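Local coordinates for inositol-1,4,5-trisphosphate 5-phosphatase 1 (Schizosaccharomyces pombe, PDB 1I9Z), which removes the 5-phosphate from soluble and lipid inositol phosphates with its 5-phosphatase domain and controls cellular levels of phosphoinositides, at residues 32-46 and 299-311. Numbering follows the deposited sequence.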
# COMPACT_ATOMS: atom_id res chain seq x y z
N TYR A 32 10.57 -2.83 1.01
CA TYR A 32 11.99 -2.97 1.25
C TYR A 32 12.87 -2.23 0.26
O TYR A 32 12.81 -2.51 -0.94
CB TYR A 32 12.34 -4.47 1.24
CG TYR A 32 13.65 -4.91 1.91
CD1 TYR A 32 14.52 -4.02 2.55
CD2 TYR A 32 13.97 -6.29 1.95
CE1 TYR A 32 15.71 -4.51 3.21
CE2 TYR A 32 15.10 -6.75 2.58
CZ TYR A 32 15.96 -5.87 3.20
OH TYR A 32 17.14 -6.34 3.80
N ASN A 33 13.62 -1.22 0.72
CA ASN A 33 14.61 -0.56 -0.13
C ASN A 33 15.84 -1.47 0.05
O ASN A 33 16.47 -1.53 1.12
CB ASN A 33 15.01 0.85 0.39
CG ASN A 33 16.05 1.46 -0.48
OD1 ASN A 33 17.03 0.79 -0.83
ND2 ASN A 33 15.89 2.76 -0.83
N LEU A 34 16.16 -2.19 -1.03
CA LEU A 34 17.25 -3.20 -1.08
C LEU A 34 18.67 -2.76 -1.19
O LEU A 34 19.59 -3.57 -0.97
CB LEU A 34 16.99 -4.08 -2.32
CG LEU A 34 15.63 -4.73 -2.26
CD1 LEU A 34 15.35 -5.25 -3.74
CD2 LEU A 34 15.62 -5.94 -1.27
N ASN A 35 18.89 -1.49 -1.57
CA ASN A 35 20.24 -1.01 -1.78
C ASN A 35 20.98 -1.92 -2.80
O ASN A 35 22.21 -2.15 -2.68
CB ASN A 35 21.02 -0.97 -0.47
CG ASN A 35 22.29 -0.17 -0.57
OD1 ASN A 35 22.38 0.86 -1.26
ND2 ASN A 35 23.33 -0.66 0.13
N GLY A 36 20.20 -2.49 -3.73
CA GLY A 36 20.77 -3.33 -4.79
C GLY A 36 21.22 -4.71 -4.34
O GLY A 36 21.90 -5.39 -5.10
N CYS A 37 20.84 -5.13 -3.13
CA CYS A 37 21.27 -6.46 -2.65
C CYS A 37 20.66 -7.59 -3.44
O CYS A 37 19.59 -7.45 -4.04
CB CYS A 37 20.93 -6.67 -1.15
SG CYS A 37 19.16 -6.92 -0.77
N SER A 38 21.33 -8.74 -3.42
CA SER A 38 20.82 -9.92 -4.13
C SER A 38 19.56 -10.58 -3.61
O SER A 38 19.35 -10.71 -2.43
CB SER A 38 21.90 -11.01 -4.16
OG SER A 38 23.12 -10.43 -4.54
N ALA A 39 18.76 -11.08 -4.55
CA ALA A 39 17.54 -11.80 -4.27
C ALA A 39 17.85 -12.99 -3.39
O ALA A 39 18.89 -13.63 -3.57
CB ALA A 39 16.95 -12.30 -5.58
N THR A 40 16.96 -13.32 -2.46
CA THR A 40 17.20 -14.47 -1.57
C THR A 40 15.86 -14.88 -1.02
O THR A 40 14.97 -14.03 -0.92
CB THR A 40 18.17 -14.08 -0.40
OG1 THR A 40 18.25 -15.17 0.56
CG2 THR A 40 17.67 -12.80 0.33
N THR A 41 15.69 -16.16 -0.64
CA THR A 41 14.44 -16.60 -0.06
C THR A 41 14.56 -16.46 1.45
O THR A 41 13.64 -16.78 2.17
CB THR A 41 14.18 -18.10 -0.32
OG1 THR A 41 15.35 -18.83 0.11
CG2 THR A 41 14.02 -18.37 -1.82
N LYS A 42 15.69 -15.97 1.94
CA LYS A 42 15.84 -15.87 3.39
C LYS A 42 15.19 -14.56 3.88
O LYS A 42 15.87 -13.67 4.36
CB LYS A 42 17.32 -15.88 3.80
CG LYS A 42 18.08 -17.13 3.36
CD LYS A 42 17.78 -18.27 4.26
CE LYS A 42 16.49 -18.97 3.88
NZ LYS A 42 16.43 -20.36 4.51
N LEU A 43 13.86 -14.55 3.82
CA LEU A 43 13.05 -13.39 4.23
C LEU A 43 11.98 -13.75 5.22
O LEU A 43 10.99 -13.01 5.41
CB LEU A 43 12.35 -12.86 2.97
CG LEU A 43 13.20 -12.65 1.70
CD1 LEU A 43 12.29 -12.31 0.50
CD2 LEU A 43 14.19 -11.48 1.94
N GLU A 44 12.08 -14.92 5.85
CA GLU A 44 11.00 -15.36 6.74
C GLU A 44 10.56 -14.33 7.80
O GLU A 44 9.37 -14.20 8.09
CB GLU A 44 11.43 -16.67 7.47
CG GLU A 44 12.24 -17.68 6.57
CD GLU A 44 13.64 -17.21 5.99
OE1 GLU A 44 14.56 -16.62 6.66
OE2 GLU A 44 13.81 -17.49 4.77
N ASN A 45 11.53 -13.68 8.40
CA ASN A 45 11.28 -12.69 9.48
C ASN A 45 10.49 -11.51 8.96
O ASN A 45 9.77 -10.82 9.71
CB ASN A 45 12.62 -12.22 10.08
CG ASN A 45 13.30 -13.34 10.92
OD1 ASN A 45 14.52 -13.28 11.23
ND2 ASN A 45 12.49 -14.37 11.29
N TRP A 46 10.60 -11.29 7.66
CA TRP A 46 9.89 -10.15 7.07
C TRP A 46 8.45 -10.46 6.60
O TRP A 46 7.49 -9.76 6.92
CB TRP A 46 10.77 -9.59 5.93
CG TRP A 46 10.12 -8.46 5.11
CD1 TRP A 46 9.37 -7.41 5.57
CD2 TRP A 46 10.25 -8.26 3.70
NE1 TRP A 46 9.04 -6.54 4.53
CE2 TRP A 46 9.57 -7.04 3.37
CE3 TRP A 46 10.90 -8.99 2.67
CZ2 TRP A 46 9.52 -6.56 2.07
CZ3 TRP A 46 10.86 -8.54 1.40
CH2 TRP A 46 10.18 -7.31 1.07
N VAL A 299 11.42 -4.96 10.49
CA VAL A 299 11.88 -6.31 10.80
C VAL A 299 13.38 -6.34 10.70
O VAL A 299 13.97 -5.71 9.88
CB VAL A 299 11.25 -7.30 9.75
CG1 VAL A 299 11.96 -8.66 9.79
CG2 VAL A 299 9.73 -7.41 10.04
N PRO A 300 14.01 -7.15 11.55
CA PRO A 300 15.47 -7.21 11.52
C PRO A 300 16.08 -8.05 10.39
O PRO A 300 16.46 -9.22 10.61
CB PRO A 300 15.83 -7.75 12.93
CG PRO A 300 14.52 -7.89 13.67
CD PRO A 300 13.44 -7.98 12.62
N LEU A 301 16.13 -7.50 9.17
CA LEU A 301 16.89 -8.13 8.05
C LEU A 301 18.03 -7.15 7.81
O LEU A 301 17.82 -5.92 7.86
CB LEU A 301 16.10 -8.28 6.76
CG LEU A 301 15.04 -9.38 6.72
CD1 LEU A 301 14.61 -9.56 5.26
CD2 LEU A 301 15.67 -10.73 7.27
N TYR A 302 19.22 -7.66 7.49
CA TYR A 302 20.42 -6.84 7.45
C TYR A 302 21.14 -6.75 6.10
O TYR A 302 22.32 -6.32 6.04
CB TYR A 302 21.40 -7.46 8.52
CG TYR A 302 20.90 -7.35 9.96
CD1 TYR A 302 20.00 -8.30 10.51
CD2 TYR A 302 21.33 -6.30 10.75
CE1 TYR A 302 19.55 -8.20 11.88
CE2 TYR A 302 20.91 -6.15 12.08
CZ TYR A 302 20.01 -7.12 12.63
OH TYR A 302 19.61 -7.01 13.93
N TYR A 303 20.43 -7.13 5.03
CA TYR A 303 21.06 -7.14 3.72
C TYR A 303 21.28 -5.79 3.12
O TYR A 303 22.07 -5.65 2.19
CB TYR A 303 20.21 -7.93 2.71
CG TYR A 303 19.76 -9.25 3.24
CD1 TYR A 303 18.44 -9.67 3.12
CD2 TYR A 303 20.69 -10.13 3.86
CE1 TYR A 303 18.02 -10.94 3.63
CE2 TYR A 303 20.28 -11.38 4.32
CZ TYR A 303 18.95 -11.78 4.21
OH TYR A 303 18.53 -13.03 4.67
N SER A 304 20.56 -4.80 3.66
CA SER A 304 20.57 -3.45 3.09
C SER A 304 20.90 -2.38 4.15
O SER A 304 21.09 -2.72 5.33
CB SER A 304 19.14 -3.19 2.50
OG SER A 304 18.99 -1.82 2.05
N ASP A 305 21.02 -1.12 3.71
CA ASP A 305 21.23 -0.05 4.68
C ASP A 305 19.85 0.42 5.20
O ASP A 305 19.76 1.27 6.07
CB ASP A 305 22.05 1.11 4.08
CG ASP A 305 21.48 1.63 2.78
OD1 ASP A 305 20.49 1.11 2.19
OD2 ASP A 305 22.08 2.62 2.36
N HIS A 306 18.77 -0.16 4.69
CA HIS A 306 17.43 0.09 5.26
C HIS A 306 16.90 -1.20 5.87
O HIS A 306 17.25 -2.30 5.41
CB HIS A 306 16.36 0.43 4.21
CG HIS A 306 16.56 1.74 3.54
ND1 HIS A 306 15.60 2.74 3.56
CD2 HIS A 306 17.56 2.19 2.76
CE1 HIS A 306 16.01 3.75 2.79
NE2 HIS A 306 17.20 3.43 2.29
N ARG A 307 16.05 -1.08 6.89
CA ARG A 307 15.30 -2.28 7.36
C ARG A 307 14.02 -2.33 6.59
O ARG A 307 13.49 -1.28 6.20
CB ARG A 307 14.86 -2.17 8.82
CG ARG A 307 16.04 -2.13 9.77
CD ARG A 307 16.50 -3.66 10.14
NE ARG A 307 17.64 -3.48 11.02
CZ ARG A 307 18.90 -3.38 10.65
NH1 ARG A 307 19.31 -3.52 9.37
NH2 ARG A 307 19.79 -2.91 11.55
N PRO A 308 13.51 -3.55 6.31
CA PRO A 308 12.25 -3.73 5.60
C PRO A 308 11.14 -3.48 6.63
O PRO A 308 11.39 -3.52 7.88
CB PRO A 308 12.28 -5.23 5.14
CG PRO A 308 13.21 -5.89 6.13
CD PRO A 308 14.16 -4.82 6.69
N ILE A 309 9.93 -3.18 6.14
CA ILE A 309 8.78 -2.94 7.03
C ILE A 309 7.54 -3.66 6.46
O ILE A 309 7.56 -4.17 5.31
CB ILE A 309 8.42 -1.43 7.14
CG1 ILE A 309 8.14 -0.84 5.76
CG2 ILE A 309 9.58 -0.67 7.78
CD1 ILE A 309 7.46 0.59 5.79
N TYR A 310 6.50 -3.79 7.28
CA TYR A 310 5.26 -4.35 6.77
C TYR A 310 4.08 -3.76 7.55
O TYR A 310 4.27 -3.18 8.65
CB TYR A 310 5.21 -5.90 6.85
CG TYR A 310 5.12 -6.42 8.28
CD1 TYR A 310 3.87 -6.63 8.88
CD2 TYR A 310 6.25 -6.61 9.04
CE1 TYR A 310 3.75 -7.04 10.21
CE2 TYR A 310 6.15 -7.00 10.40
CZ TYR A 310 4.92 -7.22 10.96
OH TYR A 310 4.84 -7.67 12.27
N ALA A 311 2.89 -3.91 6.99
CA ALA A 311 1.67 -3.49 7.67
C ALA A 311 0.65 -4.56 7.31
O ALA A 311 0.74 -5.18 6.22
CB ALA A 311 1.20 -2.08 7.14
O HOH W 1 18.27 -4.68 5.53
O HOH W 2 13.14 -0.63 3.52
O HOH W 3 19.39 2.08 -0.15
O HOH W 4 23.27 -3.70 0.66
O HOH W 5 24.54 2.77 0.13
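With chi1 at -160° in Y32 and 175° in W46, both rings stand trans to their own backbone N and meet P308. Its CB lies over one face of each ring, in CH-pi contact, 3.6 Å from the Y32 ring centroid and 3.5 Å from that of the W46 five-membered ring. In its own ring plane, W46 NE1 donates to I309 O at 2.9 Å, reaching this oxygen from above the carbonyl plane. The Y32 hydroxyl bonds a water that also bonds L301 O, S304 N and H306 O. S304 OG donates to N33 O at 2.7 Å. It also accepts from H306 N, which makes an ST turn, and the two bonds together fix its rotation. The N33 amide stacks on the H306 ring, planes 8° apart, with N33 CB over the ring centre. N33 ND2 is held by E64 and D207, and H306 ND1 by D283. Farther along, Y303 OH donates to a lone pair of K42 O at 2.8 Å. One end of the contact reaches the active site: the N35 side chain is about 3 Å from the bound calcium ion, and D305 lines the inositol bisphosphate pocket. N35 CB comes 3.4 Å from D305 OD1. The contact joins the loops at the ends of adjacent antiparallel strands 20-33 and 309-320 in this DNase I-like fold. Strand 57-63 runs beside strand 20-33 on the side away from 309-320, and helix 78-94 packs against L34 and L43.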